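Local coordinates for protein ACDH-11, isoform b (Caenorhabditis elegans, PDB 4Y9J) that belongs to the acyl-CoA dehydrogenase family of flavoproteins and binds flavin-adenine dinucleotide, assembling from four copies of a mainly helical subunit, at residues G69-A72 with E73-Q76; V119-F122 with V123-I126; L499-L502 with Q503-L506; D554-V557 with A558-Y561. All blocks are in the same frame, centred on the assembly; numbering follows the deposited sequence.

Contact 1: G69-A72 with E73-Q76; sequences GRQA and ELEQ
The last turn of helix 44-74 is where Leu74 reaches back under the guanidinium of Arg70. Leu74 CD2 sits over the centre of one face of this flat group, 3.8 Å from Arg70 CZ, while the other methyl, CD1, lies 3.6 Å from Gln71 NE2. A branched leucine suits the place, since one methyl serves each of two long polar chains. The Arg70 chain gets there by keeping CG opposite the backbone N and then bending at chi2 (63°), which turns it along the helix toward Leu74; its NH2 also makes a weak hydrogen bond to Glu428 O. The helix is running out here: Glu75 N still donates to Gln71 O at 3.0 Å, but Glu75 is the first residue to leave helical backbone angles. Just beyond, Gln76 folds back and its NE2 donates to Glu73 O at 3.0 Å, nearly straight (161°) and within the Gln76 amide plane, giving a carbonyl of the last turn a side-chain partner. Glu73 points its carboxylate elsewhere, to a salt bridge with Arg437. A water links Gln71 OE1, weakly, to Glu75 OE2, which in turn forms a salt bridge with Arg78 of the second subunit.

Contact 2: V119-F122 with V123-I126; sequences VDPF and VRRI
Arg124 lays its guanidinium against the ring of Pro121, with Pro121 CG over one face and offset toward the rim, 3.7 Å from Arg124 NH1. The same group meets a carbonyl at its edge: NH1 donates to Val119 O at 2.9 Å, approaching nearly in line with the C=O bond although the oxygen is tilted 23° from the guanidinium plane. Arg124 has CG between its backbone N and carbonyl carbon (chi1 79°), and the extended chain beyond runs back past Pro121 to the residues before the helix, where NE also binds Gly114 O. Arginine suits this site because its long aliphatic part passes Val119 while its flat end can lie against a proline ring and still donate from NH1 and NE.

Val119 and Arg124 run past each other in opposite senses, Val119 CG1 lying 3.8 Å from Arg124 CB. The same methyl touches Val123 CG1 at 3.7 Å, the two valines crossing at about a right angle. Farther round, the Phe122 ring is met obliquely by Ile126, with Phe122 CE2 and Ile126 CD1 3.6 Å apart, and Phe122 CD1 lies 3.7 Å from Val123 CG2. Helix 352-383 receives Phe122 on Arg377 and Ile126 on Phe373.

All this surrounds the start of helix 121-135, where Asp120 OD1 accepts from Phe122 N at 3.3 Å and Arg124 N closes the first turn onto Asp120 O: an aspartate N-cap followed by proline, a residue well suited to a first turn because its missing N-H needs no acceptor.

Contact 3: L499-L502 with Q503-L506; sequences LKQL and QKLL
The amide of Gln503 lies with one face against Leu499, whose CG stands almost directly above NE2 at 3.7 Å and whose CD1 follows on the same side. The amide oxygen is turned toward the backbone of the preceding turn, Gln503 OE1 coming 3.6 Å from Lys500 CA. Gln503 can lie this way because its CG is beside its own backbone N (chi1 -65°) and the chain is extended beyond, so that it runs back along the helix over Leu499 O. A second amide, that of Gln501, has Leu505 CD1 over one face, shifted toward the CG and OE1 side, at 4.1 Å from Gln501 OE1. Gln501 NE2 lies beside Lys504 CB at 4.0 Å, a similarly loose approach.

These side chains stand on a regular stretch of helix 486-512, in the C-terminal helical region of the chain, and they divide along its sides. Gln503 N donates to Leu499 O at 3.1 Å, and Leu506 N to Leu502 O at 2.9 Å, each the i to i+4 bond that sets the spacing of the side chains above it. Lysines at 500 and 504 suit the solvent-exposed side, where their long chains can reach water. On the buried side Leu502 CD1 meets Leu506 CD1, methyl to methyl, at 3.5 Å. Flexible hydrocarbon branches fit the neighbouring surfaces there: Leu502 packs on Ile531 and Leu506 on Ile527, both of helix 524-545, while Leu499 rests on Phe470 of helix 466-478. The Gln503 side chain also touches that helix, at Leu467.

Contact 4: D554-V557 with A558-Y561; sequences DIEV and AYRY
Residues 554 to 561 form two regular turns of alpha helix, in which Arg560 N donates to Glu556 O at 2.9 Å and Tyr561 N to Val557 O at the same spacing. The side chains of Glu556 and Arg560 repeat that i to i+4 link as a salt bridge: Arg560 NE donates to Glu556 OE1 at 2.9 Å, nearly straight (170°). OE1 lies in the guanidinium plane and is met on its anti lone pair, yet the carboxylate and guanidinium planes stand almost perpendicular (87°). Glu556 gets its carboxylate there by bending at chi2 (61°), while Arg560 arrives extended from CG to NE. A water completes the bridge, donating to OE1 at 2.6 Å and accepting from Arg560 NH2 at 2.9 Å, so two donors hold this buried oxygen.

Glutamate and arginine suit the site because each has a second charged partner: Glu556 OE2 pairs with Lys487, and Arg560 NH1 with Asp583 of the third subunit. Lys487 also makes a cation-pi contact with Tyr559, one turn along from Glu556. The small Ala558 lets this helix approach Leu488 of helix 486-512, while Tyr561 reaches helix 524-545 at Leu540, and Val557 rests on Arg366 of helix 352-383, placing helix 552-563 between C-terminal helices and the dehydrogenase core.

How the contacts relate
Contacts 1 and 2 both belong to the N-terminal region, contact 1 at the end of one helix and contact 2 at the start of another, with centres 33 Å apart. Contacts 3 and 4 lie in the C-terminal helical region, their centres 23 Å apart. Contact 2 stands nearer to contact 4 (28 Å between centres) than to contact 1, and helix 352-383 touches both 119-126 and 554-561. The farthest pair is contacts 1 and 3, at 48 Å on opposite sides of the chain's centre. Toward the ligands, the Glu73 side chain of contact 1 is about 11 Å from a bound flavin-adenine dinucleotide, and Arg125 of contact 2 about 13 Å from a bound UCC.

Contact 1: G69-A72 with E73-Q76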
ATOM      1  N   GLY B  69       6.877 -11.703 -16.680  1.00 28.50           N
ATOM      2  CA  GLY B  69       7.416 -10.315 -16.641  1.00 28.84           C
ATOM      3  C   GLY B  69       6.411  -9.289 -16.131  1.00 26.95           C
ATOM      4  O   GLY B  69       6.732  -8.400 -15.355  1.00 27.18           O
ATOM      5  N   ARG B  70       5.168  -9.460 -16.540  1.00 29.16           N
ATOM      6  CA  ARG B  70       4.056  -8.640 -15.998  1.00 28.69           C
ATOM      7  C   ARG B  70       3.867  -8.769 -14.525  1.00 28.04           C
ATOM      8  O   ARG B  70       3.832  -7.743 -13.806  1.00 29.21           O
ATOM      9  CB  ARG B  70       2.790  -8.860 -16.772  1.00 31.61           C
ATOM     10  CG  ARG B  70       1.589  -8.062 -16.267  1.00 31.56           C
ATOM     11  CD  ARG B  70       1.875  -6.571 -16.407  1.00 31.62           C
ATOM     12  NE  ARG B  70       0.666  -5.801 -16.089  1.00 33.60           N
ATOM     13  CZ  ARG B  70       0.655  -4.497 -15.828  1.00 34.09           C
ATOM     14  NH1 ARG B  70       1.767  -3.789 -15.893  1.00 33.50           N
ATOM     15  NH2 ARG B  70      -0.525  -3.908 -15.554  1.00 35.94           N
ATOM     16  N   GLN B  71       3.865  -9.989 -14.020  1.00 29.07           N
ATOM     17  CA  GLN B  71       3.826 -10.207 -12.581  1.00 29.59           C
ATOM     18  C   GLN B  71       4.922  -9.559 -11.782  1.00 30.80           C
ATOM     19  O   GLN B  71       4.677  -9.066 -10.691  1.00 28.69           O
ATOM     20  CB  GLN B  71       3.725 -11.676 -12.241  1.00 31.50           C
ATOM     21  CG  GLN B  71       2.455 -12.350 -12.691  1.00 36.36           C
ATOM     22  CD  GLN B  71       1.150 -11.628 -12.211  1.00 41.66           C
ATOM     23  OE1 GLN B  71       0.929 -11.490 -11.063  1.00 48.71           O
ATOM     24  NE2 GLN B  71       0.351 -11.184 -13.122  1.00 48.01           N
ATOM     25  N   ALA B  72       6.148  -9.521 -12.354  1.00 29.63           N
ATOM     26  CA  ALA B  72       7.288  -8.918 -11.679  1.00 28.33           C
ATOM     27  C   ALA B  72       7.142  -7.414 -11.541  1.00 26.58           C
ATOM     28  O   ALA B  72       7.706  -6.819 -10.624  1.00 29.93           O
ATOM     29  CB  ALA B  72       8.589  -9.260 -12.417  1.00 30.34           C
ATOM     30  N   GLU B  73       6.340  -6.814 -12.374  1.00 26.65           N
ATOM     31  CA  GLU B  73       5.992  -5.413 -12.207  1.00 28.30           C
ATOM     32  C   GLU B  73       4.859  -5.197 -11.170  1.00 30.82           C
ATOM     33  O   GLU B  73       4.774  -4.125 -10.541  1.00 29.17           O
ATOM     34  CB  GLU B  73       5.613  -4.841 -13.569  1.00 29.56           C
ATOM     35  CG  GLU B  73       5.016  -3.443 -13.618  1.00 32.47           C
ATOM     36  CD  GLU B  73       6.040  -2.338 -13.502  1.00 34.19           C
ATOM     37  OE1 GLU B  73       7.250  -2.646 -13.462  1.00 36.31           O
ATOM     38  OE2 GLU B  73       5.627  -1.114 -13.391  1.00 38.39           O
ATOM     39  N   LEU B  74       3.911  -6.137 -11.134  1.00 28.18           N
ATOM     40  CA  LEU B  74       2.783  -6.048 -10.210  1.00 28.47           C
ATOM     41  C   LEU B  74       3.129  -6.360  -8.794  1.00 31.55           C
ATOM     42  O   LEU B  74       2.447  -5.892  -7.884  1.00 32.45           O
ATOM     43  CB  LEU B  74       1.628  -6.915 -10.690  1.00 31.88           C
ATOM     44  CG  LEU B  74       1.065  -6.579 -12.042  1.00 32.01           C
ATOM     45  CD1 LEU B  74       0.079  -7.631 -12.461  1.00 37.88           C
ATOM     46  CD2 LEU B  74       0.511  -5.163 -12.073  1.00 37.65           C
ATOM     47  N   GLU B  75       4.204  -7.073  -8.557  1.00 31.42           N
ATOM     48  CA  GLU B  75       4.649  -7.405  -7.188  1.00 32.41           C
ATOM     49  C   GLU B  75       6.125  -7.033  -7.064  1.00 31.56           C
ATOM     50  O   GLU B  75       7.039  -7.886  -7.128  1.00 30.23           O
ATOM     51  CB  GLU B  75       4.469  -8.886  -6.843  1.00 34.43           C
ATOM     52  CG  GLU B  75       3.029  -9.283  -6.831  1.00 46.85           C
ATOM     53  CD  GLU B  75       2.202  -8.818  -5.638  1.00 54.04           C
ATOM     54  OE1 GLU B  75       2.761  -8.264  -4.619  1.00 61.22           O
ATOM     55  OE2 GLU B  75       0.937  -9.069  -5.731  1.00 64.87           O
ATOM     56  N   GLN B  76       6.341  -5.762  -6.811  1.00 28.50           N
ATOM     57  CA  GLN B  76       7.684  -5.209  -6.832  1.00 30.07           C
ATOM     58  C   GLN B  76       8.486  -5.564  -5.609  1.00 29.42           C
ATOM     59  O   GLN B  76       7.933  -5.902  -4.590  1.00 28.07           O
ATOM     60  CB  GLN B  76       7.539  -3.691  -6.924  1.00 28.42           C
ATOM     61  CG  GLN B  76       6.875  -3.306  -8.238  1.00 30.47           C
ATOM     62  CD  GLN B  76       6.409  -1.827  -8.273  1.00 34.48           C
ATOM     63  OE1 GLN B  76       6.873  -0.973  -7.490  1.00 33.65           O
ATOM     64  NE2 GLN B  76       5.556  -1.543  -9.226  1.00 35.51           N
TER
HETATM   65  O   HOH W   1      -0.339  -9.608  -8.585  1.00 55.50           O

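Contact 2: V119-F122 with V123-I126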
ATOM      1  N   VAL B 119      30.341 -24.078 -30.757  1.00 61.51           N
ATOM      2  CA  VAL B 119      29.730 -23.283 -31.794  1.00 59.64           C
ATOM      3  C   VAL B 119      30.655 -22.149 -32.130  1.00 60.45           C
ATOM      4  O   VAL B 119      31.255 -21.543 -31.257  1.00 60.82           O
ATOM      5  CB  VAL B 119      28.371 -22.697 -31.343  1.00 57.21           C
ATOM      6  CG1 VAL B 119      27.734 -21.832 -32.409  1.00 55.92           C
ATOM      7  CG2 VAL B 119      27.419 -23.794 -30.947  1.00 57.84           C
ATOM      8  N   ASP B 120      30.761 -21.869 -33.419  1.00 62.48           N
ATOM      9  CA  ASP B 120      31.500 -20.743 -33.953  1.00 63.69           C
ATOM     10  C   ASP B 120      31.127 -19.375 -33.279  1.00 62.44           C
ATOM     11  O   ASP B 120      29.990 -18.938 -33.369  1.00 58.39           O
ATOM     12  CB  ASP B 120      31.080 -20.671 -35.402  1.00 66.79           C
ATOM     13  CG  ASP B 120      31.975 -19.813 -36.235  1.00 71.35           C
ATOM     14  OD1 ASP B 120      32.401 -18.775 -35.762  1.00 68.22           O
ATOM     15  OD2 ASP B 120      32.300 -20.227 -37.387  1.00 80.84           O
ATOM     16  N   PRO B 121      32.108 -18.639 -32.734  1.00 62.99           N
ATOM     17  CA  PRO B 121      31.722 -17.413 -32.010  1.00 61.21           C
ATOM     18  C   PRO B 121      30.872 -16.402 -32.772  1.00 62.88           C
ATOM     19  O   PRO B 121      29.995 -15.722 -32.170  1.00 59.71           O
ATOM     20  CB  PRO B 121      33.064 -16.812 -31.620  1.00 62.67           C
ATOM     21  CG  PRO B 121      33.968 -17.974 -31.494  1.00 63.10           C
ATOM     22  CD  PRO B 121      33.529 -18.977 -32.534  1.00 64.52           C
ATOM     23  N   PHE B 122      31.073 -16.297 -34.085  1.00 68.92           N
ATOM     24  CA  PHE B 122      30.288 -15.310 -34.851  1.00 69.57           C
ATOM     25  C   PHE B 122      28.817 -15.755 -34.853  1.00 62.65           C
ATOM     26  O   PHE B 122      27.917 -14.940 -34.742  1.00 61.67           O
ATOM     27  CB  PHE B 122      30.936 -15.075 -36.253  1.00 78.55           C
ATOM     28  CG  PHE B 122      29.999 -15.177 -37.417  1.00 75.02           C
ATOM     29  CD1 PHE B 122      29.680 -16.405 -37.941  1.00 84.00           C
ATOM     30  CD2 PHE B 122      29.512 -14.067 -38.013  1.00 75.36           C
ATOM     31  CE1 PHE B 122      28.844 -16.518 -39.031  1.00 85.48           C
ATOM     32  CE2 PHE B 122      28.684 -14.164 -39.106  1.00 75.73           C
ATOM     33  CZ  PHE B 122      28.314 -15.386 -39.579  1.00 77.55           C
ATOM     34  N   VAL B 123      28.596 -17.072 -34.935  1.00 61.33           N
ATOM     35  CA  VAL B 123      27.246 -17.608 -34.972  1.00 58.09           C
ATOM     36  C   VAL B 123      26.580 -17.385 -33.622  1.00 53.84           C
ATOM     37  O   VAL B 123      25.452 -16.969 -33.525  1.00 50.67           O
ATOM     38  CB  VAL B 123      27.263 -19.116 -35.322  1.00 60.83           C
ATOM     39  CG1 VAL B 123      25.955 -19.823 -34.961  1.00 59.07           C
ATOM     40  CG2 VAL B 123      27.594 -19.290 -36.806  1.00 64.84           C
ATOM     41  N   ARG B 124      27.277 -17.766 -32.580  1.00 52.18           N
ATOM     42  CA  ARG B 124      26.644 -17.792 -31.317  1.00 52.49           C
ATOM     43  C   ARG B 124      26.304 -16.411 -30.784  1.00 48.32           C
ATOM     44  O   ARG B 124      25.324 -16.287 -30.078  1.00 46.18           O
ATOM     45  CB  ARG B 124      27.440 -18.660 -30.388  1.00 53.56           C
ATOM     46  CG  ARG B 124      28.660 -18.035 -29.800  1.00 52.82           C
ATOM     47  CD  ARG B 124      29.576 -19.152 -29.292  1.00 51.72           C
ATOM     48  NE  ARG B 124      30.655 -18.477 -28.589  1.00 52.28           N
ATOM     49  CZ  ARG B 124      31.896 -18.912 -28.464  1.00 55.29           C
ATOM     50  NH1 ARG B 124      32.250 -20.072 -28.965  1.00 55.27           N
ATOM     51  NH2 ARG B 124      32.790 -18.146 -27.868  1.00 55.34           N
ATOM     52  N   ARG B 125      27.014 -15.350 -31.180  1.00 46.47           N
ATOM     53  CA  ARG B 125      26.651 -14.042 -30.701  1.00 45.37           C
ATOM     54  C   ARG B 125      25.429 -13.554 -31.460  1.00 44.71           C
ATOM     55  O   ARG B 125      24.582 -12.880 -30.891  1.00 39.98           O
ATOM     56  CB  ARG B 125      27.807 -13.026 -30.769  1.00 46.72           C
ATOM     57  CG  ARG B 125      28.903 -13.214 -29.719  1.00 45.67           C
ATOM     58  CD  ARG B 125      28.390 -12.989 -28.288  1.00 44.69           C
ATOM     59  NE  ARG B 125      29.461 -12.761 -27.334  1.00 43.29           N
ATOM     60  CZ  ARG B 125      29.308 -12.552 -26.032  1.00 43.35           C
ATOM     61  NH1 ARG B 125      28.095 -12.610 -25.455  1.00 44.13           N
ATOM     62  NH2 ARG B 125      30.385 -12.315 -25.302  1.00 43.22           N
ATOM     63  N   ILE B 126      25.324 -13.961 -32.718  1.00 46.26           N
ATOM     64  CA  ILE B 126      24.137 -13.606 -33.491  1.00 47.32           C
ATOM     65  C   ILE B 126      22.915 -14.308 -32.881  1.00 44.98           C
ATOM     66  O   ILE B 126      21.889 -13.687 -32.655  1.00 43.17           O
ATOM     67  CB  ILE B 126      24.325 -13.896 -35.015  1.00 50.57           C
ATOM     68  CG1 ILE B 126      25.336 -12.883 -35.577  1.00 52.03           C
ATOM     69  CG2 ILE B 126      23.008 -13.739 -35.747  1.00 51.55           C
ATOM     70  CD1 ILE B 126      25.918 -13.239 -36.931  1.00 56.98           C
TER

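Contact 3: L499-L502 with Q503-L506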
ATOM      1  N   LEU B 499      29.073  10.718 -45.997  1.00 57.63           N
ATOM      2  CA  LEU B 499      30.353  10.262 -45.518  1.00 59.23           C
ATOM      3  C   LEU B 499      31.413  11.274 -45.936  1.00 60.11           C
ATOM      4  O   LEU B 499      32.264  11.638 -45.148  1.00 59.75           O
ATOM      5  CB  LEU B 499      30.689   8.894 -46.095  1.00 61.86           C
ATOM      6  CG  LEU B 499      32.091   8.412 -45.704  1.00 63.85           C
ATOM      7  CD1 LEU B 499      32.316   8.256 -44.212  1.00 62.27           C
ATOM      8  CD2 LEU B 499      32.332   7.093 -46.384  1.00 66.69           C
ATOM      9  N   LYS B 500      31.335  11.766 -47.157  1.00 63.93           N
ATOM     10  CA  LYS B 500      32.402  12.674 -47.673  1.00 66.05           C
ATOM     11  C   LYS B 500      32.401  13.990 -46.891  1.00 63.78           C
ATOM     12  O   LYS B 500      33.435  14.491 -46.439  1.00 61.67           O
ATOM     13  CB  LYS B 500      32.230  12.941 -49.127  1.00 68.79           C
ATOM     14  CG  LYS B 500      33.455  13.613 -49.591  1.00 72.77           C
ATOM     15  CD  LYS B 500      33.246  14.158 -50.970  1.00 78.69           C
ATOM     16  CE  LYS B 500      34.544  14.779 -51.415  1.00 82.74           C
ATOM     17  NZ  LYS B 500      35.108  14.040 -52.575  1.00 88.06           N
ATOM     18  N   GLN B 501      31.194  14.464 -46.625  1.00 62.21           N
ATOM     19  CA  GLN B 501      31.029  15.670 -45.810  1.00 63.93           C
ATOM     20  C   GLN B 501      31.506  15.535 -44.356  1.00 59.63           C
ATOM     21  O   GLN B 501      32.179  16.418 -43.880  1.00 58.53           O
ATOM     22  CB  GLN B 501      29.579  16.151 -45.870  1.00 65.81           C
ATOM     23  CG  GLN B 501      29.296  17.410 -45.033  1.00 68.06           C
ATOM     24  CD  GLN B 501      30.014  18.676 -45.490  1.00 71.15           C
ATOM     25  OE1 GLN B 501      29.589  19.766 -45.142  1.00 72.98           O
ATOM     26  NE2 GLN B 501      31.096  18.540 -46.221  1.00 72.91           N
ATOM     27  N   LEU B 502      31.217  14.415 -43.690  1.00 57.31           N
ATOM     28  CA  LEU B 502      31.755  14.153 -42.361  1.00 58.30           C
ATOM     29  C   LEU B 502      33.293  14.134 -42.318  1.00 61.87           C
ATOM     30  O   LEU B 502      33.935  14.702 -41.434  1.00 62.52           O
ATOM     31  CB  LEU B 502      31.237  12.797 -41.874  1.00 58.16           C
ATOM     32  CG  LEU B 502      31.827  12.230 -40.595  1.00 59.72           C
ATOM     33  CD1 LEU B 502      31.432  13.098 -39.390  1.00 59.70           C
ATOM     34  CD2 LEU B 502      31.290  10.827 -40.367  1.00 59.32           C
ATOM     35  N   GLN B 503      33.887  13.412 -43.254  1.00 66.10           N
ATOM     36  CA  GLN B 503      35.349  13.302 -43.330  1.00 67.72           C
ATOM     37  C   GLN B 503      35.947  14.694 -43.471  1.00 67.90           C
ATOM     38  O   GLN B 503      36.870  15.087 -42.749  1.00 66.64           O
ATOM     39  CB  GLN B 503      35.723  12.478 -44.564  1.00 74.38           C
ATOM     40  CG  GLN B 503      35.249  11.037 -44.497  1.00 76.70           C
ATOM     41  CD  GLN B 503      35.495  10.280 -45.794  1.00 83.31           C
ATOM     42  OE1 GLN B 503      35.450  10.837 -46.897  1.00 89.26           O
ATOM     43  NE2 GLN B 503      35.748   8.987 -45.659  1.00 85.41           N
ATOM     44  N   LYS B 504      35.357  15.448 -44.382  1.00 66.32           N
ATOM     45  CA  LYS B 504      35.780  16.812 -44.644  1.00 72.63           C
ATOM     46  C   LYS B 504      35.743  17.674 -43.375  1.00 70.05           C
ATOM     47  O   LYS B 504      36.725  18.360 -43.047  1.00 64.19           O
ATOM     48  CB  LYS B 504      34.891  17.388 -45.737  1.00 78.28           C
ATOM     49  CG  LYS B 504      35.540  18.453 -46.551  1.00 90.52           C
ATOM     50  CD  LYS B 504      35.132  19.816 -46.060  1.00 93.87           C
ATOM     51  CE  LYS B 504      35.825  20.866 -46.920  1.00 99.83           C
ATOM     52  NZ  LYS B 504      34.839  21.949 -47.094  1.00107.16           N
ATOM     53  N   LEU B 505      34.640  17.575 -42.623  1.00 63.22           N
ATOM     54  CA  LEU B 505      34.474  18.332 -41.384  1.00 63.47           C
ATOM     55  C   LEU B 505      35.468  17.939 -40.319  1.00 62.88           C
ATOM     56  O   LEU B 505      36.082  18.792 -39.683  1.00 62.92           O
ATOM     57  CB  LEU B 505      33.043  18.151 -40.835  1.00 59.93           C
ATOM     58  CG  LEU B 505      32.019  18.894 -41.698  1.00 61.82           C
ATOM     59  CD1 LEU B 505      30.583  18.549 -41.349  1.00 62.25           C
ATOM     60  CD2 LEU B 505      32.226  20.395 -41.593  1.00 63.07           C
ATOM     61  N   LEU B 506      35.651  16.638 -40.145  1.00 61.25           N
ATOM     62  CA  LEU B 506      36.574  16.154 -39.141  1.00 61.68           C
ATOM     63  C   LEU B 506      38.020  16.470 -39.480  1.00 64.97           C
ATOM     64  O   LEU B 506      38.823  16.705 -38.567  1.00 63.69           O
ATOM     65  CB  LEU B 506      36.374  14.648 -38.905  1.00 60.55           C
ATOM     66  CG  LEU B 506      34.971  14.317 -38.377  1.00 60.98           C
ATOM     67  CD1 LEU B 506      34.773  12.821 -38.243  1.00 62.64           C
ATOM     68  CD2 LEU B 506      34.807  14.994 -37.040  1.00 58.39           C
TER

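Contact 4: D554-V557 with A558-Y561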
ATOM      1  N   ASP B 554      11.897  -3.885 -48.212  1.00 59.31           N
ATOM      2  CA  ASP B 554      13.278  -3.679 -47.836  1.00 57.23           C
ATOM      3  C   ASP B 554      13.890  -2.555 -48.657  1.00 55.48           C
ATOM      4  O   ASP B 554      14.654  -1.737 -48.120  1.00 55.56           O
ATOM      5  CB  ASP B 554      14.104  -4.972 -47.999  1.00 59.18           C
ATOM      6  CG  ASP B 554      13.765  -6.042 -46.936  1.00 61.66           C
ATOM      7  OD1 ASP B 554      13.526  -5.714 -45.746  1.00 56.92           O
ATOM      8  OD2 ASP B 554      13.781  -7.259 -47.279  1.00 65.15           O
ATOM      9  N   ILE B 555      13.566  -2.488 -49.938  1.00 58.01           N
ATOM     10  CA  ILE B 555      14.081  -1.389 -50.820  1.00 58.74           C
ATOM     11  C   ILE B 555      13.512  -0.025 -50.408  1.00 58.49           C
ATOM     12  O   ILE B 555      14.216   0.970 -50.309  1.00 59.15           O
ATOM     13  CB  ILE B 555      13.784  -1.627 -52.327  1.00 62.43           C
ATOM     14  CG1 ILE B 555      14.592  -2.804 -52.867  1.00 63.16           C
ATOM     15  CG2 ILE B 555      14.163  -0.405 -53.153  1.00 62.14           C
ATOM     16  CD1 ILE B 555      14.052  -3.427 -54.138  1.00 68.81           C
ATOM     17  N   GLU B 556      12.220  -0.003 -50.167  1.00 58.25           N
ATOM     18  CA  GLU B 556      11.546   1.231 -49.817  1.00 58.45           C
ATOM     19  C   GLU B 556      12.051   1.791 -48.471  1.00 54.53           C
ATOM     20  O   GLU B 556      12.197   3.001 -48.298  1.00 54.17           O
ATOM     21  CB  GLU B 556      10.059   0.971 -49.736  1.00 59.14           C
ATOM     22  CG  GLU B 556       9.280   2.257 -49.546  1.00 61.65           C
ATOM     23  CD  GLU B 556       9.449   3.265 -50.703  1.00 60.33           C
ATOM     24  OE1 GLU B 556       9.179   4.497 -50.467  1.00 56.97           O
ATOM     25  OE2 GLU B 556       9.798   2.813 -51.842  1.00 59.57           O
ATOM     26  N   VAL B 557      12.339   0.895 -47.537  1.00 51.33           N
ATOM     27  CA  VAL B 557      12.883   1.285 -46.231  1.00 48.82           C
ATOM     28  C   VAL B 557      14.301   1.879 -46.387  1.00 49.27           C
ATOM     29  O   VAL B 557      14.623   2.898 -45.782  1.00 46.44           O
ATOM     30  CB  VAL B 557      12.925   0.079 -45.285  1.00 48.44           C
ATOM     31  CG1 VAL B 557      13.755   0.396 -44.075  1.00 47.27           C
ATOM     32  CG2 VAL B 557      11.535  -0.299 -44.828  1.00 48.71           C
ATOM     33  N   ALA B 558      15.146   1.266 -47.238  1.00 52.45           N
ATOM     34  CA  ALA B 558      16.491   1.793 -47.429  1.00 50.88           C
ATOM     35  C   ALA B 558      16.429   3.167 -48.053  1.00 52.10           C
ATOM     36  O   ALA B 558      17.218   4.054 -47.665  1.00 52.74           O
ATOM     37  CB  ALA B 558      17.349   0.872 -48.246  1.00 53.25           C
ATOM     38  N   TYR B 559      15.539   3.332 -49.043  1.00 51.61           N
ATOM     39  CA  TYR B 559      15.370   4.603 -49.680  1.00 53.02           C
ATOM     40  C   TYR B 559      14.908   5.691 -48.700  1.00 52.20           C
ATOM     41  O   TYR B 559      15.496   6.785 -48.645  1.00 51.71           O
ATOM     42  CB  TYR B 559      14.411   4.491 -50.889  1.00 55.82           C
ATOM     43  CG  TYR B 559      14.044   5.828 -51.398  1.00 56.38           C
ATOM     44  CD1 TYR B 559      14.888   6.501 -52.236  1.00 57.59           C
ATOM     45  CD2 TYR B 559      12.906   6.495 -50.937  1.00 56.95           C
ATOM     46  CE1 TYR B 559      14.612   7.745 -52.695  1.00 58.89           C
ATOM     47  CE2 TYR B 559      12.622   7.775 -51.405  1.00 58.67           C
ATOM     48  CZ  TYR B 559      13.494   8.382 -52.300  1.00 60.87           C
ATOM     49  OH  TYR B 559      13.294   9.661 -52.811  1.00 64.70           O
ATOM     50  N   ARG B 560      13.873   5.390 -47.926  1.00 51.10           N
ATOM     51  CA  ARG B 560      13.347   6.375 -46.936  1.00 49.12           C
ATOM     52  C   ARG B 560      14.347   6.715 -45.849  1.00 47.63           C
ATOM     53  O   ARG B 560      14.518   7.880 -45.473  1.00 48.92           O
ATOM     54  CB  ARG B 560      12.048   5.885 -46.345  1.00 47.72           C
ATOM     55  CG  ARG B 560      10.970   5.732 -47.397  1.00 49.73           C
ATOM     56  CD  ARG B 560       9.673   5.389 -46.737  1.00 48.43           C
ATOM     57  NE  ARG B 560       8.595   5.098 -47.673  1.00 50.04           N
ATOM     58  CZ  ARG B 560       7.321   4.948 -47.322  1.00 48.40           C
ATOM     59  NH1 ARG B 560       6.971   5.142 -46.091  1.00 47.43           N
ATOM     60  NH2 ARG B 560       6.387   4.660 -48.216  1.00 49.48           N
ATOM     61  N   TYR B 561      15.079   5.716 -45.390  1.00 46.29           N
ATOM     62  CA  TYR B 561      16.054   5.957 -44.332  1.00 46.83           C
ATOM     63  C   TYR B 561      17.150   6.866 -44.893  1.00 45.70           C
ATOM     64  O   TYR B 561      17.601   7.772 -44.211  1.00 45.20           O
ATOM     65  CB  TYR B 561      16.673   4.621 -43.835  1.00 44.53           C
ATOM     66  CG  TYR B 561      17.505   4.790 -42.592  1.00 44.94           C
ATOM     67  CD1 TYR B 561      18.814   5.239 -42.669  1.00 44.20           C
ATOM     68  CD2 TYR B 561      16.976   4.494 -41.334  1.00 42.45           C
ATOM     69  CE1 TYR B 561      19.563   5.430 -41.513  1.00 44.21           C
ATOM     70  CE2 TYR B 561      17.712   4.697 -40.179  1.00 42.63           C
ATOM     71  CZ  TYR B 561      19.021   5.145 -40.297  1.00 42.80           C
ATOM     72  OH  TYR B 561      19.738   5.361 -39.172  1.00 41.80           O
TER
HETATM   73  O   HOH W   2       6.669   4.937 -51.089  1.00 55.51           O